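Local coordinates for protein member of s1p family of ribosomal proteins (Pyrococcus furiosus, PDB 5YH1) that probably acts as a nucleic-acid exonuclease of the DHH (RecJ-like) family, this chain being its manganese-binding DHH-domain part, at residues I48-I52 with I79-I83; K98-S102 with F269-R273. One frame throughout, in Å; residues are numbered along the deposited sequence.

Contact 1 (I48-I52 with I79-I83); sequences IRRAI and IIPLI
I52 pushes its side chain into the angle between I79, L82 and I83, lying over all three at once. The contact joins helix 32-53, which precedes strand 58-63, to helix 66-86, the crossover helix of the beta-alpha-beta unit linking the neighbouring parallel strands 58-63 and 97-102 of the DHH domain. The axes of the two short segments approach to 10.2 Å and run in roughly the same direction, crossing at -32°, and what fills the space between them is aliphatic. I52 works with two branches. Its CD1 comes to 3.8 Å from I79 CG2, while its CG2, set anti to the backbone N (CG1 having chi1 -67°), reaches helix 66-86 beside the backbone, 3.8 Å from both L82 CB and I83 N. The same CG2 lies 3.9 Å from I83 CG1, where the side chains cross at about a right angle. Cut back to an alanine, this side chain loses CG1, CG2 and CD1, and I79 CG2, L82 CB and I83 CG1 would probably be left facing a gap between the helices. One turn earlier, I48 CG2 lies 3.8 Å from I79 CD1, the side chains again roughly perpendicular, and I48 rests on L132 and V134 of strand 132-136. On the sheet side F97 touches both I79 and I83, and I58 receives I48 and I52. R49 borders the hydrophobic patch: its guanidinium is held by backbone carbonyls of R19, A20 and I210. The bend of its chain at chi3 (57°) carries NH1 past the methyl end of L82, 3.9 Å from L82 CD1.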
ATOM      1  N   ILE A  48     -28.882  11.733  10.591  1.00 28.03           N
ATOM      2  CA  ILE A  48     -27.963  10.818  11.258  1.00 26.93           C
ATOM      3  C   ILE A  48     -28.713   9.978  12.293  1.00 27.58           C
ATOM      4  O   ILE A  48     -28.582   8.745  12.311  1.00 26.17           O
ATOM      5  CB  ILE A  48     -26.742  11.568  11.839  1.00 26.87           C
ATOM      6  CG1 ILE A  48     -25.848  12.034  10.686  1.00 27.42           C
ATOM      7  CG2 ILE A  48     -25.938  10.689  12.782  1.00 27.09           C
ATOM      8  CD1 ILE A  48     -24.830  13.088  11.055  1.00 28.10           C
ATOM      9  N   ARG A  49     -29.527  10.634  13.119  1.00 28.13           N
ATOM     10  CA  ARG A  49     -30.317   9.934  14.142  1.00 28.76           C
ATOM     11  C   ARG A  49     -31.277   8.917  13.514  1.00 28.72           C
ATOM     12  O   ARG A  49     -31.474   7.832  14.049  1.00 28.50           O
ATOM     13  CB  ARG A  49     -31.110  10.936  14.998  1.00 29.75           C
ATOM     14  CG  ARG A  49     -30.274  11.751  15.978  1.00 30.57           C
ATOM     15  CD  ARG A  49     -31.070  12.929  16.530  1.00 32.14           C
ATOM     16  NE  ARG A  49     -32.312  12.492  17.180  1.00 32.76           N
ATOM     17  CZ  ARG A  49     -32.382  11.950  18.395  1.00 32.53           C
ATOM     18  NH1 ARG A  49     -31.301  11.779  19.134  1.00 33.48           N
ATOM     19  NH2 ARG A  49     -33.548  11.577  18.880  1.00 33.56           N
ATOM     20  N   ARG A  50     -31.867   9.267  12.380  1.00 29.37           N
ATOM     21  CA  ARG A  50     -32.816   8.376  11.716  1.00 31.82           C
ATOM     22  C   ARG A  50     -32.131   7.103  11.216  1.00 31.91           C
ATOM     23  O   ARG A  50     -32.637   5.993  11.434  1.00 32.54           O
ATOM     24  CB  ARG A  50     -33.527   9.089  10.566  1.00 33.62           C
ATOM     25  CG  ARG A  50     -34.844   8.428  10.206  1.00 37.05           C
ATOM     26  CD  ARG A  50     -35.541   9.106   9.038  1.00 39.69           C
ATOM     27  NE  ARG A  50     -36.919   8.619   8.910  1.00 44.01           N
ATOM     28  CZ  ARG A  50     -37.267   7.421   8.432  1.00 46.27           C
ATOM     29  NH1 ARG A  50     -36.338   6.556   8.018  1.00 45.16           N
ATOM     30  NH2 ARG A  50     -38.556   7.080   8.369  1.00 45.83           N
ATOM     31  N   ALA A  51     -30.979   7.264  10.565  1.00 30.12           N
ATOM     32  CA  ALA A  51     -30.161   6.121  10.159  1.00 29.66           C
ATOM     33  C   ALA A  51     -29.870   5.204  11.344  1.00 29.86           C
ATOM     34  O   ALA A  51     -30.014   3.987  11.240  1.00 29.71           O
ATOM     35  CB  ALA A  51     -28.864   6.590   9.524  1.00 29.97           C
ATOM     36  N   ILE A  52     -29.494   5.795  12.479  1.00 31.22           N
ATOM     37  CA  ILE A  52     -29.197   5.030  13.692  1.00 30.68           C
ATOM     38  C   ILE A  52     -30.408   4.240  14.177  1.00 31.93           C
ATOM     39  O   ILE A  52     -30.298   3.059  14.523  1.00 33.96           O
ATOM     40  CB  ILE A  52     -28.737   5.945  14.849  1.00 29.68           C
ATOM     41  CG1 ILE A  52     -27.378   6.577  14.536  1.00 28.77           C
ATOM     42  CG2 ILE A  52     -28.648   5.162  16.160  1.00 29.55           C
ATOM     43  CD1 ILE A  52     -27.022   7.724  15.458  1.00 28.57           C
ATOM     44  N   ILE A  79     -22.681   9.340  18.203  1.00 30.47           N
ATOM     45  CA  ILE A  79     -23.379   8.287  17.460  1.00 29.66           C
ATOM     46  C   ILE A  79     -23.306   6.914  18.134  1.00 30.70           C
ATOM     47  O   ILE A  79     -24.329   6.237  18.275  1.00 30.89           O
ATOM     48  CB  ILE A  79     -22.834   8.204  16.013  1.00 29.67           C
ATOM     49  CG1 ILE A  79     -23.263   9.443  15.239  1.00 28.33           C
ATOM     50  CG2 ILE A  79     -23.336   6.949  15.298  1.00 30.28           C
ATOM     51  CD1 ILE A  79     -22.434   9.728  14.012  1.00 29.26           C
ATOM     52  N   ILE A  80     -22.111   6.507  18.554  1.00 31.51           N
ATOM     53  CA  ILE A  80     -21.895   5.143  19.065  1.00 33.06           C
ATOM     54  C   ILE A  80     -22.838   4.776  20.223  1.00 34.87           C
ATOM     55  O   ILE A  80     -23.442   3.704  20.194  1.00 34.36           O
ATOM     56  CB  ILE A  80     -20.415   4.899  19.469  1.00 33.40           C
ATOM     57  CG1 ILE A  80     -19.495   4.888  18.240  1.00 34.28           C
ATOM     58  CG2 ILE A  80     -20.258   3.603  20.250  1.00 34.17           C
ATOM     59  CD1 ILE A  80     -19.852   3.875  17.181  1.00 35.97           C
ATOM     60  N   PRO A  81     -22.971   5.654  21.242  1.00 36.29           N
ATOM     61  CA  PRO A  81     -23.910   5.339  22.332  1.00 36.67           C
ATOM     62  C   PRO A  81     -25.353   5.118  21.881  1.00 37.06           C
ATOM     63  O   PRO A  81     -26.030   4.251  22.430  1.00 39.21           O
ATOM     64  CB  PRO A  81     -23.818   6.563  23.253  1.00 36.44           C
ATOM     65  CG  PRO A  81     -22.474   7.134  22.989  1.00 36.53           C
ATOM     66  CD  PRO A  81     -22.178   6.859  21.540  1.00 35.68           C
ATOM     67  N   LEU A  82     -25.828   5.900  20.914  1.00 37.21           N
ATOM     68  CA  LEU A  82     -27.181   5.716  20.401  1.00 38.72           C
ATOM     69  C   LEU A  82     -27.307   4.370  19.694  1.00 39.59           C
ATOM     70  O   LEU A  82     -28.282   3.654  19.889  1.00 39.77           O
ATOM     71  CB  LEU A  82     -27.585   6.842  19.443  1.00 39.10           C
ATOM     72  CG  LEU A  82     -27.780   8.240  20.025  1.00 40.50           C
ATOM     73  CD1 LEU A  82     -28.368   9.154  18.963  1.00 40.37           C
ATOM     74  CD2 LEU A  82     -28.667   8.218  21.270  1.00 41.45           C
ATOM     75  N   ILE A  83     -26.312   4.026  18.883  1.00 39.83           N
ATOM     76  CA  ILE A  83     -26.300   2.730  18.214  1.00 40.72           C
ATOM     77  C   ILE A  83     -26.373   1.602  19.239  1.00 42.58           C
ATOM     78  O   ILE A  83     -27.106   0.631  19.046  1.00 41.48           O
ATOM     79  CB  ILE A  83     -25.053   2.557  17.322  1.00 39.79           C
ATOM     80  CG1 ILE A  83     -25.166   3.463  16.092  1.00 38.14           C
ATOM     81  CG2 ILE A  83     -24.879   1.097  16.902  1.00 40.09           C
ATOM     82  CD1 ILE A  83     -23.902   3.533  15.260  1.00 37.14           C
TER

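Contact 2 (K98-S102 with F269-R273); sequences KRRPS and FMDGR
R99 reaches from strand 97-102 to the loop 269-273 and takes the backbone carbonyl of D271 in a two-nitrogen, end-on grip. NH1 and NH2 of R99 both donate to D271 O, at 3.0 Å and 2.9 Å, the oxygen lying close to the guanidinium plane. NH1 meets a lone pair of the oxygen in the carbonyl plane, whereas NH2 comes from above that plane; the N-H...O angles of 142° and 147° show that neither bond is straight. R99 leaves with CG anti to the backbone N (chi1 -175°) and bends at chi3, which brings its end across to the loop.

Among the charges, D271 holds its own loop together. OD1 accepts from the N of R273 in an Asx turn, and OD2 makes a salt bridge with R273 NH1 at 2.8 Å whose hydrogen bond is weak, being strongly bent. The R99 and R273 guanidiniums lie near each other, but E76 salt-bridges both, probably offsetting their like charges.

Two waters bridge strand and loop. One accepts from R99 N and R273 NH2 and donates weakly to D271 OD2; the other donates to the carbonyl oxygens of P101 and F269.

Van der Waals packing falls to P101, whose ring sits against the loop backbone, with P101 CG 3.5 Å from M270 O; the apolar pair is P101 CD and D271 CB, 3.9 Å apart.

Strand 97-102 is, within this chain, the outermost of the parallel sheet, bonded to strand 58-63, from which H62 also meets R99 NH1. Y69 of helix 66-86 lies against R99 and P101, the latter about 10 Å from the manganese ligand D137 between side chains. The loop links helices 250-267 and 276-279; F118 of the second subunit packs on selenomethionine M270, and M124 of that subunit on R273.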
ATOM      1  N   LYS A  98     -18.593   3.202  10.659  1.00 29.30           N
ATOM      2  CA  LYS A  98     -17.214   3.200  10.200  1.00 29.06           C
ATOM      3  C   LYS A  98     -16.714   4.625  10.016  1.00 26.88           C
ATOM      4  O   LYS A  98     -17.372   5.434   9.370  1.00 26.93           O
ATOM      5  CB  LYS A  98     -17.111   2.465   8.864  1.00 31.22           C
ATOM      6  CG  LYS A  98     -17.457   0.989   8.940  1.00 32.71           C
ATOM      7  CD  LYS A  98     -16.371   0.226   9.689  1.00 33.77           C
ATOM      8  CE  LYS A  98     -16.882  -1.106  10.207  1.00 35.39           C
ATOM      9  NZ  LYS A  98     -17.260  -2.015   9.108  1.00 36.31           N
ATOM     10  N   ARG A  99     -15.540   4.917  10.576  1.00 25.66           N
ATOM     11  CA  ARG A  99     -14.879   6.198  10.385  1.00 24.78           C
ATOM     12  C   ARG A  99     -13.614   5.962   9.563  1.00 24.35           C
ATOM     13  O   ARG A  99     -12.778   5.145   9.938  1.00 23.61           O
ATOM     14  CB  ARG A  99     -14.567   6.847  11.741  1.00 23.90           C
ATOM     15  CG  ARG A  99     -13.984   8.249  11.648  1.00 23.93           C
ATOM     16  CD  ARG A  99     -13.857   8.912  13.012  1.00 24.04           C
ATOM     17  NE  ARG A  99     -13.099   8.090  13.957  1.00 23.33           N
ATOM     18  CZ  ARG A  99     -11.778   7.951  13.969  1.00 22.66           C
ATOM     19  NH1 ARG A  99     -11.028   8.588  13.098  1.00 23.53           N
ATOM     20  NH2 ARG A  99     -11.200   7.173  14.867  1.00 22.94           N
ATOM     21  N   ARG A 100     -13.484   6.686   8.449  1.00 25.07           N
ATOM     22  CA  ARG A 100     -12.363   6.521   7.523  1.00 25.44           C
ATOM     23  C   ARG A 100     -11.745   7.862   7.162  1.00 25.74           C
ATOM     24  O   ARG A 100     -12.418   8.705   6.575  1.00 27.09           O
ATOM     25  CB  ARG A 100     -12.833   5.827   6.249  1.00 25.27           C
ATOM     26  CG  ARG A 100     -13.326   4.422   6.504  1.00 26.05           C
ATOM     27  CD  ARG A 100     -13.873   3.744   5.257  1.00 26.94           C
ATOM     28  NE  ARG A 100     -14.375   2.416   5.616  1.00 26.58           N
ATOM     29  CZ  ARG A 100     -15.430   1.812   5.080  1.00 26.61           C
ATOM     30  NH1 ARG A 100     -16.140   2.377   4.100  1.00 25.94           N
ATOM     31  NH2 ARG A 100     -15.776   0.622   5.537  1.00 26.99           N
ATOM     32  N   PRO A 101     -10.458   8.070   7.507  1.00 26.27           N
ATOM     33  CA  PRO A 101      -9.832   9.322   7.107  1.00 26.28           C
ATOM     34  C   PRO A 101      -9.551   9.378   5.611  1.00 26.65           C
ATOM     35  O   PRO A 101      -9.381   8.338   4.973  1.00 25.49           O
ATOM     36  CB  PRO A 101      -8.513   9.341   7.888  1.00 26.64           C
ATOM     37  CG  PRO A 101      -8.670   8.335   8.960  1.00 27.12           C
ATOM     38  CD  PRO A 101      -9.587   7.290   8.401  1.00 26.74           C
ATOM     39  N   SER A 102      -9.524  10.597   5.082  1.00 26.93           N
ATOM     40  CA  SER A 102      -9.129  10.882   3.718  1.00 27.74           C
ATOM     41  C   SER A 102      -7.940  11.811   3.812  1.00 28.16           C
ATOM     42  O   SER A 102      -8.039  12.887   4.416  1.00 29.18           O
ATOM     43  CB  SER A 102     -10.265  11.576   2.964  1.00 28.08           C
ATOM     44  OG  SER A 102     -11.347  10.686   2.746  1.00 28.89           O
ATOM     45  N   PHE A 269      -3.742   5.497   6.597  1.00 39.91           N
ATOM     46  CA  PHE A 269      -5.130   5.201   6.236  1.00 40.75           C
ATOM     47  C   PHE A 269      -5.911   4.623   7.415  1.00 37.24           C
ATOM     48  O   PHE A 269      -7.141   4.552   7.377  1.00 35.83           O
ATOM     49  CB  PHE A 269      -5.184   4.230   5.049  1.00 46.05           C
ATOM     50  CG  PHE A 269      -4.378   4.678   3.855  1.00 50.87           C
ATOM     51  CD1 PHE A 269      -4.750   5.813   3.131  1.00 52.13           C
ATOM     52  CD2 PHE A 269      -3.249   3.956   3.445  1.00 54.99           C
ATOM     53  CE1 PHE A 269      -4.012   6.225   2.029  1.00 54.53           C
ATOM     54  CE2 PHE A 269      -2.506   4.365   2.342  1.00 57.06           C
ATOM     55  CZ  PHE A 269      -2.887   5.502   1.635  1.00 57.67           C
HETATM   56  N   MSE A 270      -5.207   4.228   8.470  1.00 33.68           N
HETATM   57  CA  MSE A 270      -5.868   3.776   9.698  1.00 32.47           C
HETATM   58  C   MSE A 270      -6.499   4.965  10.379  1.00 28.83           C
HETATM   59  O   MSE A 270      -6.154   6.103  10.093  1.00 28.02           O
HETATM   60  CB  MSE A 270      -4.868   3.068  10.608  1.00 34.85           C
HETATM   61  CG  MSE A 270      -4.263   1.855   9.896  1.00 38.02           C
HETATM   62 SE   MSE A 270      -3.133   0.845  11.166  1.00 44.20          SE
HETATM   63  CE  MSE A 270      -4.636  -0.111  11.981  1.00 40.28           C
ATOM     64  N   ASP A 271      -7.428   4.714  11.293  1.00 26.91           N
ATOM     65  CA  ASP A 271      -8.260   5.790  11.844  1.00 26.77           C
ATOM     66  C   ASP A 271      -7.875   6.222  13.259  1.00 25.70           C
ATOM     67  O   ASP A 271      -8.480   7.134  13.811  1.00 25.28           O
ATOM     68  CB  ASP A 271      -9.744   5.414  11.784  1.00 26.22           C
ATOM     69  CG  ASP A 271     -10.085   4.184  12.595  1.00 26.75           C
ATOM     70  OD1 ASP A 271      -9.351   3.833  13.551  1.00 27.29           O
ATOM     71  OD2 ASP A 271     -11.127   3.570  12.277  1.00 26.39           O
ATOM     72  N   GLY A 272      -6.882   5.554  13.840  1.00 26.07           N
ATOM     73  CA  GLY A 272      -6.355   5.930  15.147  1.00 26.13           C
ATOM     74  C   GLY A 272      -7.215   5.567  16.343  1.00 26.30           C
ATOM     75  O   GLY A 272      -6.918   5.987  17.463  1.00 26.38           O
ATOM     76  N   ARG A 273      -8.275   4.791  16.130  1.00 27.52           N
ATOM     77  CA  ARG A 273      -9.158   4.385  17.234  1.00 29.08           C
ATOM     78  C   ARG A 273      -8.347   3.676  18.316  1.00 28.15           C
ATOM     79  O   ARG A 273      -7.556   2.784  18.016  1.00 28.44           O
ATOM     80  CB  ARG A 273     -10.285   3.471  16.738  1.00 29.96           C
ATOM     81  CG  ARG A 273     -11.199   2.963  17.835  1.00 31.47           C
ATOM     82  CD  ARG A 273     -12.454   2.276  17.300  1.00 34.51           C
ATOM     83  NE  ARG A 273     -13.212   3.140  16.389  1.00 37.69           N
ATOM     84  CZ  ARG A 273     -13.137   3.112  15.054  1.00 43.34           C
ATOM     85  NH1 ARG A 273     -12.343   2.245  14.415  1.00 45.08           N
ATOM     86  NH2 ARG A 273     -13.867   3.964  14.330  1.00 43.88           N
TER
HETATM   87  O   HOH W   1     -14.280   2.539  11.901  1.00 39.38           O
HETATM   88  O   HOH W   2      -9.138   5.490   5.672  1.00 39.08           O

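Contact 1 is a buried seam of aliphatic branches between two helices, without a hydrogen bond across it; contact 2 is only partly buried and relies on an arginine grip, waters and charges. Helix 66-86 serves both: its residues 79-83 face helix 32-53 in contact 1, while its E76 and Y69 meet the arginines and proline of contact 2. Strand 97-102 is likewise shared, since F97 touches I79 and I83 of contact 1 and residues 98-102 form one side of contact 2. Their centres are 18 Å apart. Contact 1 joins elements close in sequence, away from the manganese, whereas contact 2 ties a distant loop to the sheet edge and adjoins a second subunit.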